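Local structure of Non-canonical purine NTP pyrophosphatase (Coxiella burnetii, 3TQU) at residues A[54-59]-A[68-73]; A[37-42]-A[61-66]; A[77-82]-A[112-117]; A[103-108]-A[145-150]. The protein probably hydrolyses non-canonical purine nucleoside triphosphates such as XTP, dITP and ITP to monophosphate and diphosphate, cleansing the nucleotide pool with the help of a divalent metal. All blocks are in the same frame, centred on the assembly; numbering follows the deposited sequence.

Contact 1 of 4, residues A[54-59]-A[68-73]; sequences IIKARH and ALADDS. With CA (calcium ion), chain E.
K56 reaches from the helix to the strand and gives its ammonium to the backbone carbonyl of D71, NZ to O 2.7 Å. The C=O...N angle of 160° puts the donor nearly in line with the carbonyl. The lysine chain bends once, at chi3 (-63°), which turns NZ back to the strand after CB has packed on the CB of A70 at 3.8 Å. Further along the helix the backbones come close where alanines face each other: A70 CB lies 3.5 Å from the A57 nitrogen, and A68 CB 3.2 Å from the A57 oxygen. Helix 54-59 and strand 68-73 run antiparallel at 159°, their axes 6.6 Å apart, the small methyls allowing this spacing. Further along the strand D72, CG anti to its backbone N, binds the calcium ion through OD1 at 2.6 Å, while OD2 takes a hydrogen bond from a calcium-bound water and another from N52. E44 joins D72 on the metal and also accepts from K56 NZ; D71, whose CB points away from the helix, forms a salt bridge with K16. D72 is the predicted proton acceptor and magnesium ligand. The lysine therefore links a metal ligand to the strand that carries D72, and its charge, 4.6 Å from D72 OD1 at NZ, would offset some of the negative charge gathered around the cation.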
loop_
_atom_site.group_PDB
_atom_site.type_symbol
_atom_site.label_atom_id
_atom_site.label_comp_id
_atom_site.label_asym_id
_atom_site.label_seq_id
_atom_site.Cartn_x
_atom_site.Cartn_y
_atom_site.Cartn_z
ATOM N N ILE A 54 2.731 6.410 -4.896
ATOM C CA ILE A 54 1.646 7.350 -4.628
ATOM C C ILE A 54 2.033 8.775 -5.008
ATOM O O ILE A 54 1.250 9.492 -5.635
ATOM C CB ILE A 54 1.201 7.298 -3.154
ATOM C CG1 ILE A 54 0.446 5.993 -2.891
ATOM C CG2 ILE A 54 0.320 8.482 -2.825
ATOM C CD1 ILE A 54 0.229 5.693 -1.431
ATOM N N ILE A 55 3.242 9.177 -4.630
ATOM C CA ILE A 55 3.732 10.516 -4.935
ATOM C C ILE A 55 3.613 10.809 -6.427
ATOM O O ILE A 55 3.174 11.884 -6.824
ATOM C CB ILE A 55 5.196 10.702 -4.486
ATOM C CG1 ILE A 55 5.274 10.846 -2.962
ATOM C CG2 ILE A 55 5.814 11.919 -5.164
ATOM C CD1 ILE A 55 6.693 10.943 -2.424
ATOM N N LYS A 56 3.992 9.835 -7.246
ATOM C CA LYS A 56 4.032 10.029 -8.690
ATOM C C LYS A 56 2.642 9.954 -9.323
ATOM O O LYS A 56 2.333 10.705 -10.248
ATOM C CB LYS A 56 4.995 9.030 -9.336
ATOM C CG LYS A 56 6.434 9.182 -8.844
ATOM C CD LYS A 56 7.403 8.319 -9.633
ATOM C CE LYS A 56 7.098 6.837 -9.471
ATOM N NZ LYS A 56 8.132 5.996 -10.145
ATOM N N ALA A 57 1.802 9.058 -8.818
ATOM C CA ALA A 57 0.437 8.946 -9.319
ATOM C C ALA A 57 -0.398 10.168 -8.937
ATOM O O ALA A 57 -1.153 10.693 -9.755
ATOM C CB ALA A 57 -0.217 7.663 -8.816
ATOM N N ARG A 58 -0.262 10.623 -7.695
ATOM C CA ARG A 58 -1.010 11.790 -7.243
ATOM C C ARG A 58 -0.633 13.026 -8.046
ATOM O O ARG A 58 -1.489 13.851 -8.370
ATOM C CB ARG A 58 -0.783 12.061 -5.757
ATOM C CG ARG A 58 -1.561 13.274 -5.264
ATOM C CD ARG A 58 -0.956 13.895 -4.017
ATOM N NE ARG A 58 -0.991 13.004 -2.864
ATOM C CZ ARG A 58 0.094 12.513 -2.277
ATOM N NH1 ARG A 58 1.293 12.825 -2.740
ATOM N NH2 ARG A 58 -0.018 11.712 -1.232
ATOM N N HIS A 59 0.655 13.151 -8.352
ATOM C CA HIS A 59 1.160 14.268 -9.142
ATOM C C HIS A 59 0.522 14.270 -10.525
ATOM O O HIS A 59 -0.018 15.285 -10.971
ATOM C CB HIS A 59 2.683 14.177 -9.262
ATOM C CG HIS A 59 3.289 15.236 -10.130
ATOM N ND1 HIS A 59 3.204 16.579 -9.836
ATOM C CD2 HIS A 59 4.000 15.146 -11.278
ATOM C CE1 HIS A 59 3.834 17.272 -10.768
ATOM N NE2 HIS A 59 4.325 16.425 -11.656
ATOM N N ALA A 68 -4.770 8.346 -12.404
ATOM C CA ALA A 68 -3.368 8.175 -12.755
ATOM C C ALA A 68 -2.790 6.937 -12.093
ATOM O O ALA A 68 -3.159 6.590 -10.969
ATOM C CB ALA A 68 -2.567 9.410 -12.379
ATOM N N LEU A 69 -1.881 6.277 -12.800
ATOM C CA LEU A 69 -1.258 5.060 -12.311
ATOM C C LEU A 69 0.254 5.211 -12.337
ATOM O O LEU A 69 0.827 5.649 -13.340
ATOM C CB LEU A 69 -1.686 3.871 -13.172
ATOM C CG LEU A 69 -1.237 2.472 -12.750
ATOM C CD1 LEU A 69 -2.204 1.432 -13.288
ATOM C CD2 LEU A 69 0.191 2.182 -13.213
ATOM N N ALA A 70 0.899 4.858 -11.232
ATOM C CA ALA A 70 2.351 4.910 -11.165
ATOM C C ALA A 70 2.884 3.686 -10.437
ATOM O O ALA A 70 2.143 3.004 -9.730
ATOM C CB ALA A 70 2.807 6.183 -10.469
ATOM N N ASP A 71 4.168 3.402 -10.617
ATOM C CA ASP A 71 4.792 2.316 -9.879
ATOM C C ASP A 71 6.156 2.740 -9.370
ATOM O O ASP A 71 6.766 3.670 -9.898
ATOM C CB ASP A 71 4.941 1.069 -10.755
ATOM C CG ASP A 71 6.258 1.043 -11.516
ATOM O OD1 ASP A 71 6.267 1.395 -12.713
ATOM O OD2 ASP A 71 7.288 0.671 -10.914
ATOM N N ASP A 72 6.622 2.060 -8.331
ATOM C CA ASP A 72 8.018 2.151 -7.938
ATOM C C ASP A 72 8.536 0.743 -7.681
ATOM O O ASP A 72 7.790 -0.133 -7.230
ATOM C CB ASP A 72 8.208 3.044 -6.711
ATOM C CG ASP A 72 9.668 3.331 -6.433
ATOM O OD1 ASP A 72 10.469 3.190 -7.375
ATOM O OD2 ASP A 72 10.021 3.689 -5.290
ATOM N N SER A 73 9.808 0.518 -7.980
ATOM C CA SER A 73 10.369 -0.820 -7.896
ATOM C C SER A 73 11.802 -0.789 -7.394
ATOM O O SER A 73 12.458 0.252 -7.415
ATOM C CB SER A 73 10.331 -1.486 -9.268
ATOM O OG SER A 73 11.115 -0.752 -10.195
HETATM CA CA CA E . 12.126 4.767 -8.527
HETATM O O HOH W 1 12.563 4.482 -5.937
HETATM O O HOH W 2 12.814 2.324 -9.105
HETATM O O HOH W 3 14.673 5.012 -9.099
HETATM O O HOH W 4 10.662 4.303 -10.509
HETATM O O HOH W 5 12.860 5.786 -10.867
#

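Contact 2 of 4, residues A[37-42]-A[61-66]; sequences FSVPDI and AKQTGL
F37 and V39 face the last turn of a helix, their CA atoms 6.6 Å from that of T64 and 6.7 Å from that of Q63 respectively, while the chain of 37-42 runs by as an irregular loop. The methyl of T64 sits over one face of the F37 ring, a CH-pi contact with CG2 3.8 Å from the centroid and 27° off the normal. It is offset toward the rim on the CB side, its closest ring atom being CG at 3.4 Å. At the far end of the ring CZ meets L66 CD1 at 3.6 Å, an oblique approach. V39 adds its CG2 branch, which touches both Q63 CB and T64 CG2; Q63 bends away at chi2 (-49°) and offers mainly its first methylenes. T64 turns its two branches to different tasks. While CG2 packs on the phenylalanine, OG1 lies between backbone N and carbonyl carbon (chi1 64°) and accepts from L66 N at 3.3 Å, an ST turn spanning G65, whose positive phi takes the chain out of the helix. The same hydroxyl bonds to the carbonyl of A60. This surface contact thus joins the loop between strand 29-33 and helix 49-64 to that helix's C-terminal end; F37, T64 and L66 all also touch V8 on strand 5-9, and P40 O accepts a hydrogen bond from H59 one turn back along the helix.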
loop_
_atom_site.group_PDB
_atom_site.type_symbol
_atom_site.label_atom_id
_atom_site.label_comp_id
_atom_site.label_asym_id
_atom_site.label_seq_id
_atom_site.Cartn_x
_atom_site.Cartn_y
_atom_site.Cartn_z
ATOM N N PHE A 37 0.529 15.257 -21.604
ATOM C CA PHE A 37 -0.107 16.393 -20.946
ATOM C C PHE A 37 0.960 17.390 -20.521
ATOM O O PHE A 37 0.677 18.353 -19.809
ATOM C CB PHE A 37 -0.877 15.931 -19.708
ATOM C CG PHE A 37 -2.070 15.074 -20.016
ATOM C CD1 PHE A 37 -3.336 15.631 -20.098
ATOM C CD2 PHE A 37 -1.928 13.714 -20.223
ATOM C CE1 PHE A 37 -4.438 14.845 -20.380
ATOM C CE2 PHE A 37 -3.025 12.923 -20.508
ATOM C CZ PHE A 37 -4.281 13.488 -20.586
ATOM N N SER A 38 2.192 17.137 -20.952
ATOM C CA SER A 38 3.335 17.961 -20.580
ATOM C C SER A 38 3.535 18.037 -19.069
ATOM O O SER A 38 3.896 19.085 -18.533
ATOM C CB SER A 38 3.214 19.360 -21.181
ATOM O OG SER A 38 3.233 19.290 -22.595
ATOM N N VAL A 39 3.302 16.918 -18.390
ATOM C CA VAL A 39 3.551 16.826 -16.957
ATOM C C VAL A 39 5.019 16.501 -16.703
ATOM O O VAL A 39 5.540 15.518 -17.230
ATOM C CB VAL A 39 2.681 15.734 -16.302
ATOM C CG1 VAL A 39 2.988 15.625 -14.817
ATOM C CG2 VAL A 39 1.203 16.025 -16.531
ATOM N N PRO A 40 5.694 17.329 -15.896
ATOM C CA PRO A 40 7.098 17.067 -15.569
ATOM C C PRO A 40 7.232 15.948 -14.537
ATOM O O PRO A 40 6.282 15.675 -13.800
ATOM C CB PRO A 40 7.562 18.393 -14.967
ATOM C CG PRO A 40 6.330 18.976 -14.368
ATOM C CD PRO A 40 5.192 18.560 -15.262
ATOM N N ASP A 41 8.392 15.302 -14.498
ATOM C CA ASP A 41 8.675 14.319 -13.458
ATOM C C ASP A 41 8.671 15.005 -12.098
ATOM O O ASP A 41 9.054 16.170 -11.979
ATOM C CB ASP A 41 10.038 13.661 -13.686
ATOM C CG ASP A 41 10.025 12.653 -14.820
ATOM O OD1 ASP A 41 9.015 12.573 -15.545
ATOM O OD2 ASP A 41 11.038 11.944 -14.990
ATOM N N ILE A 42 8.235 14.278 -11.075
ATOM C CA ILE A 42 8.293 14.767 -9.705
ATOM C C ILE A 42 9.298 13.921 -8.935
ATOM O O ILE A 42 9.451 12.733 -9.209
ATOM C CB ILE A 42 6.909 14.703 -9.024
ATOM C CG1 ILE A 42 6.970 15.322 -7.627
ATOM C CG2 ILE A 42 6.411 13.265 -8.961
ATOM C CD1 ILE A 42 5.617 15.470 -6.962
ATOM N N ALA A 61 -2.191 12.801 -11.548
ATOM C CA ALA A 61 -3.633 13.012 -11.456
ATOM C C ALA A 61 -3.959 14.480 -11.214
ATOM O O ALA A 61 -4.912 15.020 -11.776
ATOM C CB ALA A 61 -4.230 12.151 -10.344
ATOM N N LYS A 62 -3.162 15.113 -10.361
ATOM C CA LYS A 62 -3.351 16.516 -10.031
ATOM C C LYS A 62 -3.245 17.390 -11.277
ATOM O O LYS A 62 -4.090 18.250 -11.522
ATOM C CB LYS A 62 -2.314 16.952 -8.998
ATOM C CG LYS A 62 -2.512 18.362 -8.475
ATOM C CD LYS A 62 -1.363 18.766 -7.568
ATOM C CE LYS A 62 -1.621 20.115 -6.924
ATOM N NZ LYS A 62 -2.834 20.077 -6.065
ATOM N N GLN A 63 -2.204 17.161 -12.069
ATOM C CA GLN A 63 -1.939 17.998 -13.233
ATOM C C GLN A 63 -2.884 17.733 -14.404
ATOM O O GLN A 63 -3.225 18.653 -15.150
ATOM C CB GLN A 63 -0.487 17.832 -13.688
ATOM C CG GLN A 63 0.519 18.008 -12.575
ATOM C CD GLN A 63 0.264 19.261 -11.764
ATOM O OE1 GLN A 63 0.287 19.231 -10.533
ATOM N NE2 GLN A 63 0.023 20.373 -12.449
ATOM N N THR A 64 -3.305 16.483 -14.567
ATOM C CA THR A 64 -4.103 16.102 -15.731
ATOM C C THR A 64 -5.611 16.125 -15.486
ATOM O O THR A 64 -6.391 16.315 -16.417
ATOM C CB THR A 64 -3.703 14.712 -16.262
ATOM O OG1 THR A 64 -3.988 13.719 -15.269
ATOM C CG2 THR A 64 -2.223 14.680 -16.606
ATOM N N GLY A 65 -6.021 15.927 -14.237
ATOM C CA GLY A 65 -7.435 15.857 -13.916
ATOM C C GLY A 65 -8.028 14.487 -14.202
ATOM O O GLY A 65 -9.235 14.283 -14.067
ATOM N N LEU A 66 -7.176 13.545 -14.599
ATOM C CA LEU A 66 -7.609 12.180 -14.885
ATOM C C LEU A 66 -7.101 11.232 -13.803
ATOM O O LEU A 66 -6.209 11.593 -13.040
ATOM C CB LEU A 66 -7.063 11.724 -16.238
ATOM C CG LEU A 66 -7.585 12.352 -17.529
ATOM C CD1 LEU A 66 -6.857 11.743 -18.714
ATOM C CD2 LEU A 66 -9.084 12.158 -17.669
#

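Contact 3 of 4, residues A[77-82]-A[112-117]; sequences IAALNS and ADDSDR
A78 and A79, a short 3-10 turn just after the end of strand 68-77, bring their methyls against the acidic segment 112-117, which begins at the end of helix 98-112. Before them I77 supplies the turn's acceptor: its carbonyl O takes L80 N at 2.9 Å and S82 N at 3.0 Å, from opposite faces of its plane, so two bonds hold the chain reversal. A78 CB then lies 3.9 Å from D116 OD2, while the other oxygen of that carboxylate is bonded to S118. A79 is the centre of the contact, its CB 3.4 Å from D116 O and 3.5 Å from D114 OD2. D114, CG anti to the backbone N (chi1 -161°), lays CB as well as the carboxylate against this methyl. A79 N reaches the other segment through a water, donating to it at 2.8 Å; the water in turn donates to D116 O. In the HAM1 fold both segments lie at the surface, at one end of the mixed sheet: 77-82 leaves strand 68-77, and residues 112-117 lead from the helix into the antiparallel neighbour, strand 118-128. L80 sends its CD2 to A112 CB, 4.1 Å away, and also packs on A108 and Y91. Past it N81 turns to the second subunit, where its OD1 accepts from N130 of that neighbouring chain.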
loop_
_atom_site.group_PDB
_atom_site.type_symbol
_atom_site.label_atom_id
_atom_site.label_comp_id
_atom_site.label_asym_id
_atom_site.label_seq_id
_atom_site.Cartn_x
_atom_site.Cartn_y
_atom_site.Cartn_z
ATOM N N ILE A 77 17.958 -6.540 -0.396
ATOM C CA ILE A 77 18.860 -7.624 -0.028
ATOM C C ILE A 77 18.912 -7.820 1.484
ATOM O O ILE A 77 19.279 -6.913 2.229
ATOM C CB ILE A 77 20.266 -7.391 -0.602
ATOM C CG1 ILE A 77 20.187 -7.297 -2.130
ATOM C CG2 ILE A 77 21.202 -8.504 -0.181
ATOM C CD1 ILE A 77 21.505 -6.947 -2.809
ATOM N N ALA A 78 18.541 -9.019 1.921
ATOM C CA ALA A 78 18.412 -9.324 3.342
ATOM C C ALA A 78 19.656 -8.949 4.143
ATOM O O ALA A 78 19.561 -8.275 5.168
ATOM C CB ALA A 78 18.061 -10.796 3.542
ATOM N N ALA A 79 20.820 -9.381 3.671
ATOM C CA ALA A 79 22.071 -9.134 4.380
ATOM C C ALA A 79 22.426 -7.651 4.436
ATOM O O ALA A 79 23.259 -7.240 5.241
ATOM C CB ALA A 79 23.206 -9.927 3.754
ATOM N N LEU A 80 21.797 -6.854 3.578
ATOM C CA LEU A 80 22.065 -5.419 3.538
ATOM C C LEU A 80 20.900 -4.602 4.089
ATOM O O LEU A 80 20.701 -3.452 3.698
ATOM C CB LEU A 80 22.389 -4.970 2.113
ATOM C CG LEU A 80 23.576 -5.661 1.444
ATOM C CD1 LEU A 80 23.822 -5.080 0.057
ATOM C CD2 LEU A 80 24.821 -5.538 2.312
ATOM N N ASN A 81 20.135 -5.201 4.996
ATOM C CA ASN A 81 19.005 -4.520 5.622
ATOM C C ASN A 81 18.051 -3.930 4.586
ATOM O O ASN A 81 17.551 -2.819 4.752
ATOM C CB ASN A 81 19.494 -3.429 6.582
ATOM C CG ASN A 81 18.393 -2.918 7.499
ATOM O OD1 ASN A 81 17.459 -3.646 7.831
ATOM N ND2 ASN A 81 18.500 -1.658 7.912
ATOM N N SER A 82 17.821 -4.689 3.517
ATOM C CA SER A 82 16.879 -4.330 2.452
ATOM C C SER A 82 17.397 -3.303 1.442
ATOM O O SER A 82 16.682 -2.923 0.518
ATOM C CB SER A 82 15.525 -3.898 3.027
ATOM O OG SER A 82 14.788 -5.022 3.478
ATOM N N ALA A 112 29.922 -7.435 3.815
ATOM C CA ALA A 112 29.030 -7.850 4.889
ATOM C C ALA A 112 29.362 -9.270 5.329
ATOM O O ALA A 112 28.948 -9.710 6.401
ATOM C CB ALA A 112 27.582 -7.757 4.440
ATOM N N ASP A 113 30.120 -9.970 4.489
ATOM C CA ASP A 113 30.447 -11.378 4.700
ATOM C C ASP A 113 29.339 -12.110 5.452
ATOM O O ASP A 113 29.574 -12.712 6.501
ATOM C CB ASP A 113 31.785 -11.530 5.426
ATOM C CG ASP A 113 32.548 -12.763 4.983
ATOM O OD1 ASP A 113 33.198 -13.401 5.837
ATOM O OD2 ASP A 113 32.499 -13.093 3.778
ATOM N N ASP A 114 28.130 -12.041 4.908
ATOM C CA ASP A 114 26.978 -12.703 5.499
ATOM C C ASP A 114 26.490 -13.797 4.558
ATOM O O ASP A 114 26.076 -13.521 3.433
ATOM C CB ASP A 114 25.864 -11.691 5.769
ATOM C CG ASP A 114 24.856 -12.191 6.783
ATOM O OD1 ASP A 114 25.222 -13.048 7.614
ATOM O OD2 ASP A 114 23.699 -11.721 6.754
ATOM N N SER A 115 26.547 -15.039 5.028
ATOM C CA SER A 115 26.207 -16.199 4.208
ATOM C C SER A 115 24.856 -16.067 3.503
ATOM O O SER A 115 24.603 -16.742 2.505
ATOM C CB SER A 115 26.228 -17.472 5.056
ATOM O OG SER A 115 25.316 -17.377 6.138
ATOM N N ASP A 116 23.994 -15.203 4.027
ATOM C CA ASP A 116 22.662 -15.022 3.461
ATOM C C ASP A 116 22.704 -14.151 2.208
ATOM O O ASP A 116 22.971 -12.954 2.285
ATOM C CB ASP A 116 21.718 -14.405 4.494
ATOM C CG ASP A 116 20.266 -14.489 4.073
ATOM O OD1 ASP A 116 20.011 -14.870 2.913
ATOM O OD2 ASP A 116 19.382 -14.174 4.896
ATOM N N ARG A 117 22.435 -14.760 1.057
ATOM C CA ARG A 117 22.414 -14.040 -0.212
ATOM C C ARG A 117 20.979 -13.738 -0.631
ATOM O O ARG A 117 20.729 -13.335 -1.768
ATOM C CB ARG A 117 23.097 -14.866 -1.307
ATOM C CG ARG A 117 24.457 -15.441 -0.928
ATOM C CD ARG A 117 25.576 -14.421 -1.076
ATOM N NE ARG A 117 25.779 -14.015 -2.465
ATOM C CZ ARG A 117 26.749 -13.199 -2.867
ATOM N NH1 ARG A 117 27.612 -12.709 -1.987
ATOM N NH2 ARG A 117 26.862 -12.875 -4.148
HETATM O O HOH W 6 21.270 -11.091 1.507
#

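Contact 4 of 4, residues A[103-108]-A[145-150]; sequences QKVLEA and GEIARE
L106 and V105, consecutive residues of a helix, meet the end of strand 137-147 and the loop that leaves it in two different ways. This is helix-on-sheet packing within the mixed alpha/beta fold of the HAM1 family, the helix being 98-112. V105 points at the strand and meets I147 with its CG1 branch: the two side chains cross at about a right angle, CG1 of the valine 4.2 Å from CG2 of the isoleucine. I147 CB points toward the helix, and with CG2 anti to the backbone N that methyl is the one that meets V105, while the CG1 arm lies beside the N; I147 also packs on L75 and I77 of strand 68-77. V105 has further neighbours in Y91, I162 and Y159, the last a predicted substrate-binding residue, so the buried side of this helix borders the probable nucleotide site. L106 starts out along the flank of the helix, and only its end turns to the loop. CD1 continues the chain anti to CA (chi2 174°), and CD2, the other branch, makes the closer contacts. The fork lies mainly against backbone carbonyls, though CD2 also touches I147 CG2 at 4.3 Å; CD1 lies 3.9 Å from R149 O, which CD2 meets too. The CB atoms of R149 and E150 point away from the helix. No hydrogen bond joins the two segments; the carbonyls of I147 and A148 turn instead to R117, the second bond being weak. At the closest point L106 CD2 rests 3.2 Å from A148 O.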
loop_
_atom_site.group_PDB
_atom_site.type_symbol
_atom_site.label_atom_id
_atom_site.label_comp_id
_atom_site.label_asym_id
_atom_site.label_seq_id
_atom_site.Cartn_x
_atom_site.Cartn_y
_atom_site.Cartn_z
ATOM N N GLN A 103 28.334 -4.115 -9.444
ATOM C CA GLN A 103 29.600 -4.276 -8.739
ATOM C C GLN A 103 29.528 -3.780 -7.301
ATOM O O GLN A 103 30.122 -4.377 -6.404
ATOM C CB GLN A 103 30.736 -3.582 -9.494
ATOM C CG GLN A 103 31.200 -4.357 -10.714
ATOM C CD GLN A 103 31.657 -5.760 -10.362
ATOM O OE1 GLN A 103 32.390 -5.958 -9.394
ATOM N NE2 GLN A 103 31.215 -6.743 -11.140
ATOM N N LYS A 104 28.802 -2.689 -7.078
ATOM C CA LYS A 104 28.661 -2.155 -5.729
ATOM C C LYS A 104 27.876 -3.117 -4.839
ATOM O O LYS A 104 28.208 -3.307 -3.669
ATOM C CB LYS A 104 28.011 -0.772 -5.748
ATOM C CG LYS A 104 27.981 -0.098 -4.382
ATOM C CD LYS A 104 28.144 1.409 -4.499
ATOM C CE LYS A 104 28.219 2.066 -3.127
ATOM N NZ LYS A 104 26.972 1.871 -2.335
ATOM N N VAL A 105 26.837 -3.729 -5.397
ATOM C CA VAL A 105 26.073 -4.729 -4.662
ATOM C C VAL A 105 26.944 -5.930 -4.309
ATOM O O VAL A 105 26.911 -6.424 -3.181
ATOM C CB VAL A 105 24.841 -5.196 -5.454
ATOM C CG1 VAL A 105 24.337 -6.533 -4.925
ATOM C CG2 VAL A 105 23.749 -4.139 -5.389
ATOM N N LEU A 106 27.731 -6.392 -5.277
ATOM C CA LEU A 106 28.615 -7.531 -5.056
ATOM C C LEU A 106 29.664 -7.220 -3.989
ATOM O O LEU A 106 29.961 -8.060 -3.140
ATOM C CB LEU A 106 29.287 -7.964 -6.363
ATOM C CG LEU A 106 28.376 -8.593 -7.421
ATOM C CD1 LEU A 106 29.129 -8.834 -8.726
ATOM C CD2 LEU A 106 27.761 -9.887 -6.907
ATOM N N GLU A 107 30.216 -6.011 -4.033
ATOM C CA GLU A 107 31.193 -5.580 -3.034
ATOM C C GLU A 107 30.560 -5.480 -1.649
ATOM O O GLU A 107 31.158 -5.892 -0.652
ATOM C CB GLU A 107 31.805 -4.229 -3.416
ATOM C CG GLU A 107 32.691 -4.264 -4.649
ATOM C CD GLU A 107 33.252 -2.899 -5.000
ATOM O OE1 GLU A 107 32.906 -1.915 -4.310
ATOM O OE2 GLU A 107 34.041 -2.810 -5.965
ATOM N N ALA A 108 29.353 -4.924 -1.596
ATOM C CA ALA A 108 28.631 -4.753 -0.340
ATOM C C ALA A 108 28.377 -6.088 0.350
ATOM O O ALA A 108 28.575 -6.219 1.556
ATOM C CB ALA A 108 27.319 -4.016 -0.578
ATOM N N GLY A 145 14.534 -14.316 -4.697
ATOM C CA GLY A 145 15.659 -15.015 -5.286
ATOM C C GLY A 145 16.921 -14.890 -4.456
ATOM O O GLY A 145 16.859 -14.710 -3.241
ATOM N N GLU A 146 18.069 -14.989 -5.118
ATOM C CA GLU A 146 19.362 -14.897 -4.451
ATOM C C GLU A 146 20.311 -14.076 -5.305
ATOM O O GLU A 146 20.187 -14.052 -6.530
ATOM C CB GLU A 146 19.960 -16.290 -4.239
ATOM C CG GLU A 146 19.091 -17.232 -3.429
ATOM C CD GLU A 146 19.673 -18.629 -3.352
ATOM O OE1 GLU A 146 20.749 -18.859 -3.945
ATOM O OE2 GLU A 146 19.054 -19.496 -2.701
ATOM N N ILE A 147 21.260 -13.405 -4.661
ATOM C CA ILE A 147 22.272 -12.648 -5.387
ATOM C C ILE A 147 23.434 -13.556 -5.774
ATOM O O ILE A 147 24.057 -14.185 -4.919
ATOM C CB ILE A 147 22.806 -11.464 -4.556
ATOM C CG1 ILE A 147 21.650 -10.590 -4.073
ATOM C CG2 ILE A 147 23.795 -10.640 -5.373
ATOM C CD1 ILE A 147 20.840 -9.964 -5.202
ATOM N N ALA A 148 23.722 -13.624 -7.069
ATOM C CA ALA A 148 24.796 -14.474 -7.561
ATOM C C ALA A 148 26.162 -13.890 -7.213
ATOM O O ALA A 148 26.268 -12.734 -6.800
ATOM C CB ALA A 148 24.664 -14.678 -9.062
ATOM N N ARG A 149 27.202 -14.699 -7.381
ATOM C CA ARG A 149 28.564 -14.286 -7.073
ATOM C C ARG A 149 29.130 -13.431 -8.201
ATOM O O ARG A 149 29.976 -12.568 -7.975
ATOM C CB ARG A 149 29.454 -15.511 -6.850
ATOM C CG ARG A 149 28.955 -16.466 -5.773
ATOM C CD ARG A 149 29.335 -15.996 -4.380
ATOM N NE ARG A 149 28.820 -16.891 -3.346
ATOM C CZ ARG A 149 29.097 -16.776 -2.052
ATOM N NH1 ARG A 149 29.894 -15.805 -1.626
ATOM N NH2 ARG A 149 28.580 -17.634 -1.181
ATOM N N GLU A 150 28.662 -13.684 -9.417
ATOM C CA GLU A 150 29.090 -12.913 -10.581
ATOM C C GLU A 150 27.949 -12.790 -11.588
ATOM O O GLU A 150 27.058 -13.638 -11.624
ATOM C CB GLU A 150 30.319 -13.553 -11.236
ATOM C CG GLU A 150 30.095 -14.967 -11.747
ATOM C CD GLU A 150 31.324 -15.547 -12.428
ATOM O OE1 GLU A 150 32.313 -15.849 -11.724
ATOM O OE2 GLU A 150 31.304 -15.696 -13.669
#

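In the fold
Contacts 1 and 2 share helix 49-64 at one end of the chain, their centres 11 Å apart, and touch through H59 with V39, P40 and I42. Contacts 3 and 4 lie beyond the chain's centre, 10 Å from each other and about 29 Å from contact 1 (centre to centre); both involve helix 98-112, and R117 O bonds to I147 N between them. Within each pair the segments alternate along the sequence, whereas the first pair closes before the second opens. Strand 68-77 runs from contact 1 straight into contact 3, so one long strand of the sheet joins the two ends, with the calcium ligand D72 along its length. Contacts 1 and 3 also reach the second subunit of the homodimer.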